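Local coordinates for protein RsfP (Uncultured bacterium, PDB 4GLJ) that probably cleaves methylthioadenosine with phosphate, as a methylthioadenosine phosphorylase of the phosphorylase superfamily, and binds the dye rhodamine B, at residues Asn12-Leu24 and Ile82-Val96. Numbering follows the deposited sequence.
Sequences NAADIAIIGGSGL and IYALKTLGVRYIVSV. With RHB (N-[9-(2-carboxyphenyl)-6-(diethylamino)-3H-xanthen-3-ylidene]-N-ethylethanaminium), chain B; PO4 (phosphate ion), chain D.
At chi1 -174° the D15 carboxylate swings beside its own carbonyl carbon, and the chain of R91 bends midway, so that in the modelled conformer the two groups form a salt bridge. NH1 of R91 donates to the syn lone pair of D15 OD1 at 2.8 Å, the planes 29° apart; a second R91 conformer is deposited, which leaves this pairing less certain than the backbone bonds. D15 OD2 lies in the plane of the Y92 ring at its edge, 3.5 Å from Y92 CE2, while a water bridges D15 OD1 to G89 O. The backbone O of D15 is gripped twice, by Y92 N in the carbonyl plane and by R91 N from above it. Replacing D15 with an alanine would probably leave R91 NH1 without its carboxylate partner and the water without one of its two acceptors. Strands 16-20 and 92-96 run parallel, 19° apart, in the central sheet of the phosphorylase fold, and helix 82-87 leads into the second strand through a Schellman motif at G89. A17 N donates to Y92 O at 2.9 Å; the last rung, G21 N to V96 O, is weak. On the helix-facing side, A17 CB sits 3.7 Å from V90 CG1, and I19 CD1 reaches I93 CG2 (3.7 Å). I18 CD1 meets V94 CB on the other face, where I18 and V96 touch I253 of helix 237-263. Past strand 16-20, S22 N donates to phosphate O2 at 2.7 Å, and S22 belongs to the rhodamine B pocket.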
ATOM      1  N   ASN A  12      23.612 -16.790 -26.739  1.00 81.04           N
ATOM      2  CA  ASN A  12      22.148 -16.566 -26.662  1.00 74.79           C
ATOM      3  C   ASN A  12      21.780 -15.100 -26.339  1.00 68.56           C
ATOM      4  O   ASN A  12      22.049 -14.617 -25.233  1.00 69.99           O
ATOM      5  CB  ASN A  12      21.479 -17.563 -25.682  1.00 79.21           C
ATOM      6  CG  ASN A  12      21.119 -18.909 -26.338  1.00 82.51           C
ATOM      7  OD1 ASN A  12      21.198 -19.961 -25.691  1.00 84.84           O
ATOM      8  ND2 ASN A  12      20.710 -18.880 -27.620  1.00 81.18           N
ATOM      9  N   ALA A  13      21.195 -14.404 -27.316  1.00 55.18           N
ATOM     10  CA  ALA A  13      21.044 -12.969 -27.275  1.00 48.34           C
ATOM     11  C   ALA A  13      19.700 -12.711 -27.965  1.00 44.44           C
ATOM     12  O   ALA A  13      19.285 -13.486 -28.826  1.00 44.03           O
ATOM     13  CB  ALA A  13      22.206 -12.275 -28.005  1.00 49.08           C
ATOM     14  N   ALA A  14      18.982 -11.686 -27.537  1.00 39.93           N
ATOM     15  CA  ALA A  14      17.772 -11.288 -28.186  1.00 38.28           C
ATOM     16  C   ALA A  14      17.626  -9.820 -27.920  1.00 37.75           C
ATOM     17  O   ALA A  14      17.999  -9.319 -26.880  1.00 37.46           O
ATOM     18  CB  ALA A  14      16.573 -12.035 -27.678  1.00 36.31           C
ATOM     19  N   ASP A  15      17.125  -9.116 -28.897  1.00 36.06           N
ATOM     20  CA  ASP A  15      16.998  -7.685 -28.756  1.00 36.98           C
ATOM     21  C   ASP A  15      15.594  -7.383 -28.221  1.00 32.71           C
ATOM     22  O   ASP A  15      15.332  -6.273 -27.744  1.00 32.66           O
ATOM     23  CB  ASP A  15      17.126  -7.140 -30.170  1.00 39.76           C
ATOM     24  CG  ASP A  15      17.161  -5.648 -30.237  1.00 44.18           C
ATOM     25  OD1 ASP A  15      18.012  -5.046 -29.549  1.00 49.16           O
ATOM     26  OD2 ASP A  15      16.373  -5.076 -31.054  1.00 48.08           O
ATOM     27  N   ILE A  16      14.695  -8.346 -28.394  1.00 31.59           N
ATOM     28  CA  ILE A  16      13.259  -8.137 -28.207  1.00 32.19           C
ATOM     29  C   ILE A  16      12.717  -9.292 -27.358  1.00 32.94           C
ATOM     30  O   ILE A  16      13.110 -10.449 -27.604  1.00 32.98           O
ATOM     31  CB  ILE A  16      12.504  -8.221 -29.556  1.00 32.52           C
ATOM     32  CG1 ILE A  16      13.036  -7.156 -30.523  1.00 33.89           C
ATOM     33  CG2 ILE A  16      10.966  -8.028 -29.309  1.00 31.18           C
ATOM     34  CD1 ILE A  16      12.601  -7.404 -31.986  1.00 35.64           C
ATOM     35  N   ALA A  17      11.872  -8.974 -26.364  1.00 32.13           N
ATOM     36  CA  ALA A  17      11.249  -9.977 -25.509  1.00 30.75           C
ATOM     37  C   ALA A  17       9.777  -9.772 -25.410  1.00 30.00           C
ATOM     38  O   ALA A  17       9.273  -8.643 -25.403  1.00 29.74           O
ATOM     39  CB  ALA A  17      11.903  -9.982 -24.133  1.00 29.50           C
ATOM     40  N   ILE A  18       9.055 -10.881 -25.346  1.00 28.45           N
ATOM     41  CA  ILE A  18       7.645 -10.839 -25.109  1.00 28.63           C
ATOM     42  C   ILE A  18       7.421 -11.482 -23.721  1.00 29.96           C
ATOM     43  O   ILE A  18       7.885 -12.622 -23.469  1.00 28.72           O
ATOM     44  CB  ILE A  18       6.894 -11.660 -26.149  1.00 30.25           C
ATOM     45  CG1 ILE A  18       7.271 -11.224 -27.596  1.00 32.76           C
ATOM     46  CG2 ILE A  18       5.377 -11.668 -25.908  1.00 31.73           C
ATOM     47  CD1 ILE A  18       6.940  -9.747 -27.861  1.00 33.34           C
ATOM     48  N   ILE A  19       6.671 -10.772 -22.852  1.00 29.30           N
ATOM     49  CA  ILE A  19       6.332 -11.310 -21.536  1.00 29.35           C
ATOM     50  C   ILE A  19       4.882 -11.616 -21.645  1.00 29.71           C
ATOM     51  O   ILE A  19       4.025 -10.729 -21.822  1.00 32.11           O
ATOM     52  CB  ILE A  19       6.616 -10.338 -20.340  1.00 28.56           C
ATOM     53  CG1 ILE A  19       8.084  -9.972 -20.308  1.00 28.11           C
ATOM     54  CG2 ILE A  19       6.106 -11.014 -19.035  1.00 28.54           C
ATOM     55  CD1 ILE A  19       8.471  -8.999 -19.192  1.00 26.87           C
ATOM     56  N   GLY A  20       4.573 -12.927 -21.623  1.00 30.38           N
ATOM     57  CA  GLY A  20       3.228 -13.373 -21.858  1.00 32.08           C
ATOM     58  C   GLY A  20       2.402 -13.565 -20.575  1.00 34.89           C
ATOM     59  O   GLY A  20       2.842 -14.348 -19.688  1.00 36.01           O
ATOM     60  N   GLY A  21       1.204 -12.941 -20.534  1.00 34.22           N
ATOM     61  CA  GLY A  21       0.236 -12.935 -19.423  1.00 35.48           C
ATOM     62  C   GLY A  21      -0.713 -14.107 -19.431  1.00 38.36           C
ATOM     63  O   GLY A  21      -0.406 -15.155 -20.043  1.00 38.90           O
ATOM     64  N   SER A  22      -1.850 -13.927 -18.779  1.00 39.89           N
ATOM     65  CA  SER A  22      -2.834 -14.987 -18.696  1.00 43.14           C
ATOM     66  C   SER A  22      -3.266 -15.402 -20.112  1.00 45.01           C
ATOM     67  O   SER A  22      -3.593 -14.542 -20.929  1.00 44.24           O
ATOM     68  CB  SER A  22      -4.031 -14.537 -17.893  1.00 44.37           C
ATOM     69  OG  SER A  22      -3.667 -14.358 -16.536  1.00 43.91           O
ATOM     70  N   GLY A  23      -3.302 -16.737 -20.376  1.00 46.95           N
ATOM     71  CA  GLY A  23      -3.710 -17.258 -21.667  1.00 49.02           C
ATOM     72  C   GLY A  23      -2.541 -17.405 -22.646  1.00 48.61           C
ATOM     73  O   GLY A  23      -2.699 -18.053 -23.640  1.00 49.70           O
ATOM     74  N   LEU A  24      -1.401 -16.770 -22.389  1.00 47.12           N
ATOM     75  CA  LEU A  24      -0.146 -16.933 -23.188  1.00 47.73           C
ATOM     76  C   LEU A  24       1.011 -17.729 -22.529  1.00 47.84           C
ATOM     77  O   LEU A  24       1.921 -17.145 -21.881  1.00 45.97           O
ATOM     78  CB  LEU A  24       0.398 -15.570 -23.590  1.00 45.95           C
ATOM     79  CG  LEU A  24      -0.353 -14.776 -24.650  1.00 50.52           C
ATOM     80  CD1 LEU A  24      -1.398 -13.924 -23.940  1.00 51.24           C
ATOM     81  CD2 LEU A  24       0.711 -13.934 -25.361  1.00 48.96           C
ATOM     82  N   ILE A  82      13.161  -9.606 -15.167  1.00 27.76           N
ATOM     83  CA  ILE A  82      13.657  -8.431 -15.911  1.00 27.35           C
ATOM     84  C   ILE A  82      15.145  -8.571 -15.925  1.00 28.73           C
ATOM     85  O   ILE A  82      15.750  -8.318 -16.950  1.00 27.72           O
ATOM     86  CB  ILE A  82      13.163  -7.105 -15.191  1.00 26.79           C
ATOM     87  CG1 ILE A  82      11.651  -6.892 -15.409  1.00 25.63           C
ATOM     88  CG2 ILE A  82      13.927  -5.893 -15.730  1.00 27.98           C
ATOM     89  CD1 ILE A  82      11.162  -6.904 -16.856  1.00 26.92           C
ATOM     90  N   TYR A  83      15.774  -9.019 -14.814  1.00 27.34           N
ATOM     91  CA  TYR A  83      17.222  -9.141 -14.807  1.00 29.44           C
ATOM     92  C   TYR A  83      17.662 -10.174 -15.884  1.00 30.99           C
ATOM     93  O   TYR A  83      18.629  -9.976 -16.667  1.00 31.60           O
ATOM     94  CB  TYR A  83      17.749  -9.604 -13.450  1.00 30.25           C
ATOM     95  CG  TYR A  83      19.271  -9.432 -13.289  1.00 33.54           C
ATOM     96  CD1 TYR A  83      19.809  -8.269 -12.722  1.00 35.43           C
ATOM     97  CD2 TYR A  83      20.184 -10.421 -13.720  1.00 34.84           C
ATOM     98  CE1 TYR A  83      21.202  -8.107 -12.574  1.00 37.60           C
ATOM     99  CE2 TYR A  83      21.575 -10.264 -13.582  1.00 38.58           C
ATOM    100  CZ  TYR A  83      22.064  -9.093 -13.008  1.00 39.85           C
ATOM    101  OH  TYR A  83      23.426  -8.890 -12.892  1.00 44.88           O
ATOM    102  N   ALA A  84      16.977 -11.308 -15.915  1.00 29.91           N
ATOM    103  CA  ALA A  84      17.297 -12.359 -16.911  1.00 31.25           C
ATOM    104  C   ALA A  84      17.205 -11.827 -18.372  1.00 30.22           C
ATOM    105  O   ALA A  84      18.060 -12.124 -19.192  1.00 31.84           O
ATOM    106  CB  ALA A  84      16.367 -13.546 -16.686  1.00 30.94           C
ATOM    107  N   LEU A  85      16.208 -11.000 -18.663  1.00 31.04           N
ATOM    108  CA  LEU A  85      15.991 -10.521 -20.034  1.00 29.54           C
ATOM    109  C   LEU A  85      17.102  -9.513 -20.320  1.00 31.71           C
ATOM    110  O   LEU A  85      17.668  -9.514 -21.406  1.00 30.55           O
ATOM    111  CB  LEU A  85      14.613  -9.877 -20.191  1.00 27.82           C
ATOM    112  CG  LEU A  85      13.427 -10.849 -20.099  1.00 27.98           C
ATOM    113  CD1 LEU A  85      12.100 -10.109 -20.201  1.00 27.31           C
ATOM    114  CD2 LEU A  85      13.503 -11.940 -21.198  1.00 27.89           C
ATOM    115  N   LYS A  86      17.417  -8.658 -19.337  1.00 30.18           N
ATOM    116  CA  LYS A  86      18.642  -7.851 -19.450  1.00 31.73           C
ATOM    117  C   LYS A  86      19.913  -8.625 -19.798  1.00 32.86           C
ATOM    118  O   LYS A  86      20.664  -8.190 -20.677  1.00 35.91           O
ATOM    119  CB  LYS A  86      18.878  -6.998 -18.175  1.00 30.75           C
ATOM    120  CG  LYS A  86      19.995  -5.994 -18.410  1.00 31.09           C
ATOM    121  CD  LYS A  86      19.501  -4.931 -19.436  1.00 30.73           C
ATOM    122  CE  LYS A  86      20.631  -3.883 -19.573  1.00 33.21           C
ATOM    123  NZ  LYS A  86      20.213  -2.711 -20.425  1.00 36.86           N
ATOM    124  N   THR A  87      20.158  -9.769 -19.176  1.00 32.13           N
ATOM    125  CA  THR A  87      21.344 -10.535 -19.485  1.00 34.75           C
ATOM    126  C   THR A  87      21.343 -11.050 -20.931  1.00 36.14           C
ATOM    127  O   THR A  87      22.408 -11.352 -21.485  1.00 36.94           O
ATOM    128  CB  THR A  87      21.592 -11.729 -18.542  1.00 36.85           C
ATOM    129  OG1 THR A  87      20.623 -12.763 -18.789  1.00 36.56           O
ATOM    130  CG2 THR A  87      21.590 -11.293 -17.071  1.00 34.78           C
ATOM    131  N   LEU A  88      20.178 -11.112 -21.563  1.00 34.43           N
ATOM    132  CA  LEU A  88      20.128 -11.609 -22.969  1.00 38.13           C
ATOM    133  C   LEU A  88      20.372 -10.451 -23.945  1.00 40.19           C
ATOM    134  O   LEU A  88      20.441 -10.644 -25.147  1.00 41.88           O
ATOM    135  CB  LEU A  88      18.742 -12.258 -23.216  1.00 39.36           C
ATOM    136  CG  LEU A  88      18.502 -13.602 -22.492  1.00 38.70           C
ATOM    137  CD1 LEU A  88      17.047 -14.094 -22.550  1.00 39.12           C
ATOM    138  CD2 LEU A  88      19.436 -14.640 -23.124  1.00 42.55           C
ATOM    139  N   GLY A  89      20.437  -9.227 -23.420  1.00 36.66           N
ATOM    140  CA  GLY A  89      20.624  -8.025 -24.233  1.00 36.38           C
ATOM    141  C   GLY A  89      19.349  -7.415 -24.763  1.00 35.65           C
ATOM    142  O   GLY A  89      19.352  -6.630 -25.705  1.00 35.76           O
ATOM    143  N   VAL A  90      18.225  -7.763 -24.149  1.00 35.11           N
ATOM    144  CA  VAL A  90      16.926  -7.277 -24.614  1.00 34.80           C
ATOM    145  C   VAL A  90      16.892  -5.765 -24.435  1.00 36.67           C
ATOM    146  O   VAL A  90      17.279  -5.229 -23.387  1.00 34.08           O
ATOM    147  CB  VAL A  90      15.787  -7.950 -23.784  1.00 33.89           C
ATOM    148  CG1 VAL A  90      14.417  -7.305 -24.019  1.00 33.05           C
ATOM    149  CG2 VAL A  90      15.779  -9.460 -24.108  1.00 34.13           C
ATOM    150  N   ARG A  91      16.456  -5.089 -25.476  1.00 29.41           N
ATOM    151  CA  ARG A  91      16.367  -3.647 -25.511  0.50 28.95           C
ATOM    152  C   ARG A  91      14.893  -3.246 -25.567  1.00 28.08           C
ATOM    153  O   ARG A  91      14.555  -2.110 -25.273  1.00 27.83           O
ATOM    154  CB  ARG A  91      17.101  -3.147 -26.765  0.50 29.89           C
ATOM    155  CG  ARG A  91      18.603  -3.459 -26.707  0.50 30.37           C
ATOM    156  CD  ARG A  91      19.290  -3.224 -28.041  0.50 32.53           C
ATOM    157  NE  ARG A  91      19.021  -1.881 -28.505  0.50 33.26           N
ATOM    158  CZ  ARG A  91      18.537  -1.561 -29.687  0.50 31.33           C
ATOM    159  NH1 ARG A  91      18.297  -2.476 -30.608  0.50 33.96           N
ATOM    160  NH2 ARG A  91      18.303  -0.304 -29.925  0.50 32.20           N
ATOM    161  N   TYR A  92      14.050  -4.199 -25.976  1.00 27.46           N
ATOM    162  CA  TYR A  92      12.598  -3.905 -26.107  1.00 28.27           C
ATOM    163  C   TYR A  92      11.794  -5.015 -25.503  1.00 27.19           C
ATOM    164  O   TYR A  92      12.027  -6.153 -25.794  1.00 27.29           O
ATOM    165  CB  TYR A  92      12.125  -3.766 -27.560  1.00 26.82           C
ATOM    166  CG  TYR A  92      12.917  -2.707 -28.375  1.00 31.59           C
ATOM    167  CD1 TYR A  92      12.617  -1.332 -28.282  1.00 29.71           C
ATOM    168  CD2 TYR A  92      14.014  -3.099 -29.151  1.00 33.42           C
ATOM    169  CE1 TYR A  92      13.335  -0.381 -29.022  1.00 30.56           C
ATOM    170  CE2 TYR A  92      14.773  -2.165 -29.895  1.00 31.26           C
ATOM    171  CZ  TYR A  92      14.407  -0.825 -29.832  1.00 33.86           C
ATOM    172  OH  TYR A  92      15.136   0.080 -30.561  1.00 32.39           O
ATOM    173  N   ILE A  93      10.833  -4.654 -24.630  1.00 26.11           N
ATOM    174  CA  ILE A  93       9.843  -5.640 -24.084  1.00 25.91           C
ATOM    175  C   ILE A  93       8.427  -5.236 -24.466  1.00 25.37           C
ATOM    176  O   ILE A  93       8.055  -4.070 -24.312  1.00 25.72           O
ATOM    177  CB  ILE A  93       9.897  -5.716 -22.517  1.00 24.41           C
ATOM    178  CG1 ILE A  93      11.252  -6.314 -22.129  1.00 24.14           C
ATOM    179  CG2 ILE A  93       8.753  -6.584 -21.965  1.00 23.68           C
ATOM    180  CD1 ILE A  93      11.520  -6.256 -20.611  1.00 23.53           C
ATOM    181  N   VAL A  94       7.661  -6.212 -24.953  1.00 23.01           N
ATOM    182  CA  VAL A  94       6.235  -6.078 -25.054  1.00 23.79           C
ATOM    183  C   VAL A  94       5.623  -7.006 -24.009  1.00 23.82           C
ATOM    184  O   VAL A  94       5.753  -8.205 -24.049  1.00 23.42           O
ATOM    185  CB  VAL A  94       5.658  -6.434 -26.454  1.00 25.63           C
ATOM    186  CG1 VAL A  94       4.117  -6.249 -26.464  1.00 25.98           C
ATOM    187  CG2 VAL A  94       6.277  -5.495 -27.495  1.00 27.73           C
ATOM    188  N   SER A  95       4.863  -6.420 -23.108  1.00 22.29           N
ATOM    189  CA  SER A  95       4.158  -7.177 -22.055  1.00 23.78           C
ATOM    190  C   SER A  95       2.732  -7.379 -22.603  1.00 25.50           C
ATOM    191  O   SER A  95       2.067  -6.441 -23.069  1.00 27.12           O
ATOM    192  CB  SER A  95       4.025  -6.263 -20.811  1.00 25.56           C
ATOM    193  OG  SER A  95       2.839  -6.673 -20.086  1.00 29.83           O
ATOM    194  N   VAL A  96       2.260  -8.588 -22.546  1.00 22.85           N
ATOM    195  CA  VAL A  96       0.975  -8.895 -23.072  1.00 27.76           C
ATOM    196  C   VAL A  96       0.150  -9.355 -21.908  1.00 31.81           C
ATOM    197  O   VAL A  96       0.487 -10.379 -21.304  1.00 34.02           O
ATOM    198  CB  VAL A  96       1.033  -9.990 -24.156  1.00 29.20           C
ATOM    199  CG1 VAL A  96      -0.405 -10.224 -24.638  1.00 32.28           C
ATOM    200  CG2 VAL A  96       1.983  -9.571 -25.318  1.00 28.63           C
TER
HETATM  201  O2  RHB B 301      -9.184 -19.881 -14.161  0.50 66.92           O
HETATM  202  C26 RHB B 301     -10.319 -19.577 -13.749  0.50 60.23           C
HETATM  203  C19 RHB B 301     -10.703 -18.148 -13.547  0.50 60.24           C
HETATM  204  C14 RHB B 301      -9.975 -17.029 -13.951  0.50 62.86           C
HETATM  205  C15 RHB B 301     -10.509 -15.773 -13.690  0.50 59.21           C
HETATM  206  C16 RHB B 301     -11.717 -15.596 -13.045  0.50 58.08           C
HETATM  207  C17 RHB B 301     -12.425 -16.700 -12.640  0.50 61.58           C
HETATM  208  C18 RHB B 301     -11.912 -17.961 -12.906  0.50 63.53           C
HETATM  209  C9  RHB B 301      -8.658 -16.985 -14.660  0.50 60.36           C
HETATM  210  C8  RHB B 301      -7.879 -15.716 -14.534  0.50 60.89           C
HETATM  211  C13 RHB B 301      -8.341 -14.640 -13.790  0.50 61.68           C
HETATM  212  C12 RHB B 301      -7.613 -13.454 -13.669  0.50 59.46           C
HETATM  213  C11 RHB B 301      -6.381 -13.337 -14.273  0.50 53.47           C
HETATM  214  N1  RHB B 301      -5.642 -12.134 -14.220  0.50 51.53           N
HETATM  215  C35 RHB B 301      -6.677 -11.101 -14.419  0.50 52.21           C
HETATM  216  C36 RHB B 301      -7.572 -11.602 -15.541  0.50 50.82           C
HETATM  217  C22 RHB B 301      -4.754 -11.835 -13.060  0.50 39.14           C
HETATM  218  C23 RHB B 301      -3.338 -12.372 -13.326  0.50 29.09           C
HETATM  219  C10 RHB B 301      -5.948 -14.409 -15.041  0.50 58.43           C
HETATM  220  C7  RHB B 301      -6.670 -15.591 -15.160  0.50 58.41           C
HETATM  221  O1  RHB B 301      -6.172 -16.627 -15.909  0.50 63.77           O
HETATM  222  C1  RHB B 301      -6.821 -17.819 -16.089  0.50 60.04           C
HETATM  223  C2  RHB B 301      -8.055 -18.067 -15.503  0.50 63.94           C
HETATM  224  C6  RHB B 301      -6.203 -18.784 -16.870  0.50 60.85           C
HETATM  225  C5  RHB B 301      -6.798 -20.012 -17.085  0.50 61.05           C
HETATM  226  C4  RHB B 301      -8.032 -20.279 -16.506  0.50 65.30           C
HETATM  227  C3  RHB B 301      -8.659 -19.309 -15.719  0.50 62.85           C
HETATM  228  N2  RHB B 301      -6.140 -20.952 -17.900  0.50 62.98           N
HETATM  229  C24 RHB B 301      -4.884 -21.437 -17.293  0.50 58.40           C
HETATM  230  C25 RHB B 301      -3.955 -21.888 -18.403  0.50 58.06           C
HETATM  231  C33 RHB B 301      -7.046 -22.067 -18.244  0.50 63.62           C
HETATM  232  C34 RHB B 301      -6.588 -22.681 -19.552  0.50 62.31           C
HETATM  233  O3  RHB B 301     -11.189 -20.442 -13.527  0.50 58.66           O
HETATM  234  P   PO4 D 303      -1.558 -11.055 -16.651  1.00 29.63           P
HETATM  235  O1  PO4 D 303      -2.610 -11.674 -15.777  1.00 35.17           O
HETATM  236  O2  PO4 D 303      -2.065 -11.349 -18.042  1.00 31.83           O
HETATM  237  O3  PO4 D 303      -1.554  -9.617 -16.290  1.00 32.51           O
HETATM  238  O4  PO4 D 303      -0.179 -11.678 -16.466  1.00 31.80           O
HETATM  239  O   HOH W   1      20.101  -6.658 -28.315  1.00 52.87           O